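PDB 3NWC: chromosome partition protein Smc from Pyrococcus furiosus, which is probably required for chromosome condensation and partitioning, and dimerises and binds DNA through the hinge domain that this construct represents. Local coordinates for residues Y51-A54 / I55-L59; V106-A110 / V111-E115. One frame throughout, in Å; residues are numbered along the deposited sequence.

Interaction 1 (Y51-A54 / I55-L59); sequences YALA and IEVAL
Tyr-51 and Ile-55 are joined by the first of four successive i to i+4 backbone bonds, from Ile-55 N to Tyr-51 O at 2.9 Å. Glu-56 N on Ala-52 O and Val-57 N on Leu-53 O follow, the latter the straightest of the set with an N-H...O angle of 171°. Ala-58 N closes on Ala-54 O at 2.8 Å. This unbroken i to i+4 spacing identifies the opening turns of the alpha-helix 52-59 of the SMC hinge, with Tyr-51 at its N-cap position. The acceptor carbonyls also carry aliphatic contacts: Ile-55 CG1 lies 3.3 Å from Tyr-51 O, and Val-57 CG2 lies at the same distance from Leu-53 O. Val-57 CG2 is anti to its own carbonyl carbon, which turns this methyl back toward the preceding turn, where it meets Leu-53 CD1 at 3.9 Å as the two side chains cross at a slant. The other i to i+4 pair of side chains, Tyr-51 CB and Ile-55 CG1, is looser at 4.4 Å. Glu-56 instead sends its carboxylate away from residues 51-54, and OE2 forms a salt bridge with Arg-17 of helix 4-19. Ala-54, Val-57 and Ala-58 pack on Val-150 of strand 148-151, and Val-57 also touches Arg-88 of the second subunit.

Interaction 2 (V106-A110 / V111-E115); sequences VGLPA and VDVIE
Leu-108 reaches forward over the turn to touch Asp-112 and Val-113. Its CB leads to CG, which stands anti to the backbone N (chi1 174°), and the two branches then part. CD1 goes to Asp-112, 3.9 Å from Asp-112 OD2 and 4.0 Å from Asp-112 CB, whereas CD2 meets Val-113 CG1 at 3.6 Å. The leucine thus contacts two successive side chains, one branch to each. Pro-109 flanks the same carboxylate: Asp-112 OD2 lies 3.7 Å from Pro-109 CD, a van der Waals approach to the pyrrolidine ring. Two i to i+3 bonds make the backbone a short 3-10 turn. Asp-112 N donates to Pro-109 O at 2.9 Å and Val-113 N to Ala-110 O at 3.0 Å; both donors stand above the carbonyl plane, by 52° and 54°, so neither uses a lone pair direction. Val-113 CG2, placed between its backbone N and carbonyl carbon, comes to 3.2 Å from Ala-110 O. The turn links two short strands that belong to different sheets: 108-109 is hydrogen-bonded at the edge of the five-stranded sheet through Leu-108 with Ile-133, and 114-115 pairs antiparallel with 45-46 through Glu-115 with Lys-45. On the side facing the protein interior, Ala-110, Val-113 and Ile-114 pack on Ile-55 of helix 52-59, and Ile-114 also packs on Val-124 and Leu-128 of helix 121-128.

In the fold
Both contacts are local, but interaction 1 is a buried alpha-helical segment centred about 7 Å from the centre of the chain, against about 14 Å for interaction 2, a partly buried turn; their own centres are about 11 Å apart. The spacing of their bonds separates them: i to i+4 in residues 51-59, i to i+3 in residues 106-115. They meet directly through the N-cap residue Tyr-51 and through Ile-55 of the helix. The Tyr-51 side chain packs against the turn, CD2 lying 3.6 Å from Val-113 CG1 and OH 3.6 Å from Leu-108 CD2. Interaction 1 holds a single helix, while interaction 2 joins strands of two different sheets.

Interaction 1 (Y51-A54 / I55-L59)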
ATOM      1  N   TYR A  51      12.954  -9.271 -15.461  1.00 18.81           N
ATOM      2  CA  TYR A  51      11.967  -8.318 -14.944  1.00 19.55           C
ATOM      3  C   TYR A  51      11.318  -8.773 -13.649  1.00 17.36           C
ATOM      4  O   TYR A  51      10.350  -8.161 -13.183  1.00 17.33           O
ATOM      5  CB  TYR A  51      10.884  -8.029 -15.996  1.00 18.65           C
ATOM      6  CG  TYR A  51      11.481  -7.553 -17.291  1.00 18.95           C
ATOM      7  CD1 TYR A  51      12.085  -6.311 -17.371  1.00 19.99           C
ATOM      8  CD2 TYR A  51      11.467  -8.358 -18.424  1.00 24.61           C
ATOM      9  CE1 TYR A  51      12.660  -5.873 -18.553  1.00 26.47           C
ATOM     10  CE2 TYR A  51      12.031  -7.929 -19.603  1.00 21.92           C
ATOM     11  CZ  TYR A  51      12.626  -6.693 -19.664  1.00 24.49           C
ATOM     12  OH  TYR A  51      13.191  -6.264 -20.844  1.00 32.06           O
ATOM     13  N   ALA A  52      11.849  -9.840 -13.057  1.00 17.87           N
ATOM     14  CA  ALA A  52      11.256 -10.379 -11.836  1.00 17.90           C
ATOM     15  C   ALA A  52      11.200  -9.368 -10.703  1.00 16.81           C
ATOM     16  O   ALA A  52      10.194  -9.271 -10.013  1.00 17.82           O
ATOM     17  CB  ALA A  52      11.980 -11.628 -11.386  1.00 20.79           C
ATOM     18  N   LEU A  53      12.281  -8.634 -10.488  1.00 17.53           N
ATOM     19  CA  LEU A  53      12.291  -7.616  -9.438  1.00 16.07           C
ATOM     20  C   LEU A  53      11.363  -6.446  -9.796  1.00 15.97           C
ATOM     21  O   LEU A  53      10.588  -5.961  -8.971  1.00 14.94           O
ATOM     22  CB  LEU A  53      13.727  -7.133  -9.169  1.00 17.42           C
ATOM     23  CG  LEU A  53      13.960  -6.053  -8.104  1.00 18.50           C
ATOM     24  CD1 LEU A  53      13.432  -6.486  -6.719  1.00 18.11           C
ATOM     25  CD2 LEU A  53      15.434  -5.710  -8.016  1.00 17.70           C
ATOM     26  N   ALA A  54      11.432  -5.994 -11.040  1.00 14.62           N
ATOM     27  CA  ALA A  54      10.570  -4.890 -11.466  1.00 12.95           C
ATOM     28  C   ALA A  54       9.089  -5.186 -11.249  1.00 11.07           C
ATOM     29  O   ALA A  54       8.326  -4.323 -10.808  1.00 14.24           O
ATOM     30  CB  ALA A  54      10.850  -4.556 -12.941  1.00 17.14           C
ATOM     31  N   ILE A  55       8.676  -6.411 -11.561  1.00 13.28           N
ATOM     32  CA  ILE A  55       7.282  -6.810 -11.399  1.00 13.55           C
ATOM     33  C   ILE A  55       6.912  -6.991  -9.917  1.00 14.79           C
ATOM     34  O   ILE A  55       5.826  -6.594  -9.497  1.00 16.19           O
ATOM     35  CB  ILE A  55       6.962  -8.096 -12.199  1.00 17.52           C
ATOM     36  CG1 ILE A  55       7.098  -7.794 -13.700  1.00 11.92           C
ATOM     37  CG2 ILE A  55       5.561  -8.585 -11.893  1.00 15.30           C
ATOM     38  CD1 ILE A  55       6.264  -6.584 -14.122  1.00 16.03           C
ATOM     39  N   GLU A  56       7.806  -7.593  -9.136  1.00 15.11           N
ATOM     40  CA  GLU A  56       7.574  -7.684  -7.689  1.00 13.68           C
ATOM     41  C   GLU A  56       7.347  -6.288  -7.112  1.00 16.44           C
ATOM     42  O   GLU A  56       6.392  -6.068  -6.357  1.00 15.91           O
ATOM     43  CB  GLU A  56       8.762  -8.359  -6.997  1.00 16.34           C
ATOM     44  CG  GLU A  56       8.732  -8.290  -5.462  1.00 17.54           C
ATOM     45  CD  GLU A  56       7.591  -9.075  -4.853  0.62 17.95           C
ATOM     46  OE1 GLU A  56       7.193 -10.106  -5.428  0.93 21.70           O
ATOM     47  OE2 GLU A  56       7.097  -8.658  -3.784  0.78 22.12           O
ATOM     48  N   VAL A  57       8.234  -5.352  -7.448  1.00 12.82           N
ATOM     49  CA  VAL A  57       8.121  -3.979  -6.945  1.00 16.47           C
ATOM     50  C   VAL A  57       6.864  -3.271  -7.466  1.00 19.49           C
ATOM     51  O   VAL A  57       6.141  -2.591  -6.714  1.00 17.87           O
ATOM     52  CB  VAL A  57       9.396  -3.155  -7.281  1.00 13.89           C
ATOM     53  CG1 VAL A  57       9.200  -1.678  -6.977  1.00 17.43           C
ATOM     54  CG2 VAL A  57      10.619  -3.724  -6.536  1.00 20.10           C
ATOM     55  N   ALA A  58       6.588  -3.413  -8.755  1.00 14.31           N
ATOM     56  CA  ALA A  58       5.449  -2.682  -9.301  1.00 16.45           C
ATOM     57  C   ALA A  58       4.101  -3.199  -8.790  1.00 17.25           C
ATOM     58  O   ALA A  58       3.124  -2.439  -8.697  1.00 16.31           O
ATOM     59  CB  ALA A  58       5.484  -2.663 -10.836  1.00 12.84           C
ATOM     60  N   LEU A  59       4.025  -4.497  -8.504  1.00 15.54           N
ATOM     61  CA  LEU A  59       2.817  -5.058  -7.900  1.00 16.18           C
ATOM     62  C   LEU A  59       2.712  -4.627  -6.445  1.00 21.42           C
ATOM     63  O   LEU A  59       1.644  -4.244  -5.976  1.00 20.36           O
ATOM     64  CB  LEU A  59       2.849  -6.575  -7.949  1.00 18.26           C
ATOM     65  CG  LEU A  59       2.074  -7.356  -8.993  1.00 28.07           C
ATOM     66  CD1 LEU A  59       2.141  -8.833  -8.646  1.00 23.35           C
ATOM     67  CD2 LEU A  59       0.628  -6.894  -9.017  1.00 21.68           C
TER

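Interaction 2 (V106-A110 / V111-E115)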
ATOM      1  N   VAL A 106       7.672   5.927 -23.068  1.00 33.97           N
ATOM      2  CA  VAL A 106       8.842   6.046 -22.205  1.00 29.58           C
ATOM      3  C   VAL A 106       9.592   4.723 -22.038  1.00 37.58           C
ATOM      4  O   VAL A 106      10.809   4.700 -21.876  1.00 35.40           O
ATOM      5  CB  VAL A 106       8.450   6.615 -20.831  1.00 34.29           C
ATOM      6  CG1 VAL A 106       9.493   6.272 -19.774  1.00 33.08           C
ATOM      7  CG2 VAL A 106       8.240   8.115 -20.928  1.00 41.67           C
ATOM      8  N   GLY A 107       8.873   3.613 -22.091  1.00 30.74           N
ATOM      9  CA  GLY A 107       9.533   2.333 -21.942  1.00 36.28           C
ATOM     10  C   GLY A 107       8.617   1.153 -22.143  1.00 25.63           C
ATOM     11  O   GLY A 107       7.607   1.258 -22.823  1.00 27.76           O
ATOM     12  N   LEU A 108       8.965   0.034 -21.515  1.00 22.65           N
ATOM     13  CA  LEU A 108       8.278  -1.225 -21.750  1.00 19.26           C
ATOM     14  C   LEU A 108       7.124  -1.423 -20.779  1.00 23.76           C
ATOM     15  O   LEU A 108       7.347  -1.515 -19.566  1.00 21.26           O
ATOM     16  CB  LEU A 108       9.285  -2.368 -21.589  1.00 22.99           C
ATOM     17  CG  LEU A 108       8.818  -3.825 -21.633  1.00 23.31           C
ATOM     18  CD1 LEU A 108       8.280  -4.191 -23.027  1.00 25.00           C
ATOM     19  CD2 LEU A 108       9.979  -4.739 -21.261  1.00 25.05           C
ATOM     20  N   PRO A 109       5.887  -1.509 -21.298  1.00 20.78           N
ATOM     21  CA  PRO A 109       4.748  -1.761 -20.412  1.00 22.47           C
ATOM     22  C   PRO A 109       4.925  -3.037 -19.597  1.00 18.07           C
ATOM     23  O   PRO A 109       5.245  -4.100 -20.132  1.00 20.34           O
ATOM     24  CB  PRO A 109       3.583  -1.937 -21.378  1.00 18.20           C
ATOM     25  CG  PRO A 109       3.951  -1.047 -22.535  1.00 22.10           C
ATOM     26  CD  PRO A 109       5.453  -1.212 -22.679  1.00 19.88           C
ATOM     27  N   ALA A 110       4.693  -2.932 -18.294  1.00 17.28           N
ATOM     28  CA  ALA A 110       4.895  -4.087 -17.435  1.00 16.00           C
ATOM     29  C   ALA A 110       4.013  -5.267 -17.819  1.00 17.81           C
ATOM     30  O   ALA A 110       4.415  -6.419 -17.683  1.00 17.78           O
ATOM     31  CB  ALA A 110       4.674  -3.696 -15.951  1.00 15.16           C
ATOM     32  N   VAL A 111       2.809  -4.994 -18.306  1.00 15.81           N
ATOM     33  CA  VAL A 111       1.915  -6.068 -18.702  1.00 17.13           C
ATOM     34  C   VAL A 111       2.508  -6.907 -19.833  1.00 18.68           C
ATOM     35  O   VAL A 111       2.129  -8.055 -20.004  1.00 20.85           O
ATOM     36  CB  VAL A 111       0.517  -5.566 -19.128  1.00 26.41           C
ATOM     37  CG1 VAL A 111      -0.164  -4.835 -17.980  1.00 22.16           C
ATOM     38  CG2 VAL A 111       0.614  -4.677 -20.365  1.00 22.93           C
ATOM     39  N   ASP A 112       3.441  -6.339 -20.590  1.00 19.04           N
ATOM     40  CA  ASP A 112       4.049  -7.077 -21.699  1.00 22.49           C
ATOM     41  C   ASP A 112       4.941  -8.218 -21.225  1.00 25.65           C
ATOM     42  O   ASP A 112       5.246  -9.129 -21.992  1.00 28.55           O
ATOM     43  CB  ASP A 112       4.872  -6.153 -22.577  1.00 18.00           C
ATOM     44  CG  ASP A 112       4.008  -5.245 -23.420  0.97 20.47           C
ATOM     45  OD1 ASP A 112       2.770  -5.332 -23.306  0.85 22.80           O
ATOM     46  OD2 ASP A 112       4.584  -4.453 -24.179  0.54 16.00           O
ATOM     47  N   VAL A 113       5.372  -8.163 -19.969  1.00 19.04           N
ATOM     48  CA  VAL A 113       6.322  -9.166 -19.492  1.00 17.29           C
ATOM     49  C   VAL A 113       5.712 -10.159 -18.504  1.00 19.75           C
ATOM     50  O   VAL A 113       6.434 -10.888 -17.823  1.00 20.37           O
ATOM     51  CB  VAL A 113       7.614  -8.531 -18.929  1.00 19.85           C
ATOM     52  CG1 VAL A 113       8.290  -7.660 -19.986  1.00 22.59           C
ATOM     53  CG2 VAL A 113       7.332  -7.733 -17.649  1.00 16.99           C
ATOM     54  N   ILE A 114       4.383 -10.218 -18.466  1.00 17.85           N
ATOM     55  CA  ILE A 114       3.678 -11.173 -17.623  1.00 19.63           C
ATOM     56  C   ILE A 114       2.630 -11.941 -18.420  1.00 24.55           C
ATOM     57  O   ILE A 114       2.211 -11.526 -19.510  1.00 24.64           O
ATOM     58  CB  ILE A 114       2.971 -10.478 -16.434  1.00 19.16           C
ATOM     59  CG1 ILE A 114       1.974  -9.438 -16.949  1.00 21.10           C
ATOM     60  CG2 ILE A 114       4.001  -9.862 -15.463  1.00 23.54           C
ATOM     61  CD1 ILE A 114       1.103  -8.815 -15.870  1.00 20.83           C
ATOM     62  N   GLU A 115       2.221 -13.071 -17.863  1.00 18.54           N
ATOM     63  CA  GLU A 115       1.157 -13.890 -18.411  1.00 20.35           C
ATOM     64  C   GLU A 115       0.084 -14.063 -17.364  1.00 21.03           C
ATOM     65  O   GLU A 115       0.371 -14.170 -16.166  1.00 19.92           O
ATOM     66  CB  GLU A 115       1.682 -15.268 -18.841  1.00 21.45           C
ATOM     67  CG  GLU A 115       2.610 -15.215 -20.020  1.00 32.25           C
ATOM     68  CD  GLU A 115       3.042 -16.583 -20.499  0.36 29.63           C
ATOM     69  OE1 GLU A 115       2.747 -17.578 -19.808  0.43 33.24           O
ATOM     70  OE2 GLU A 115       3.676 -16.657 -21.573  0.52 33.86           O
TER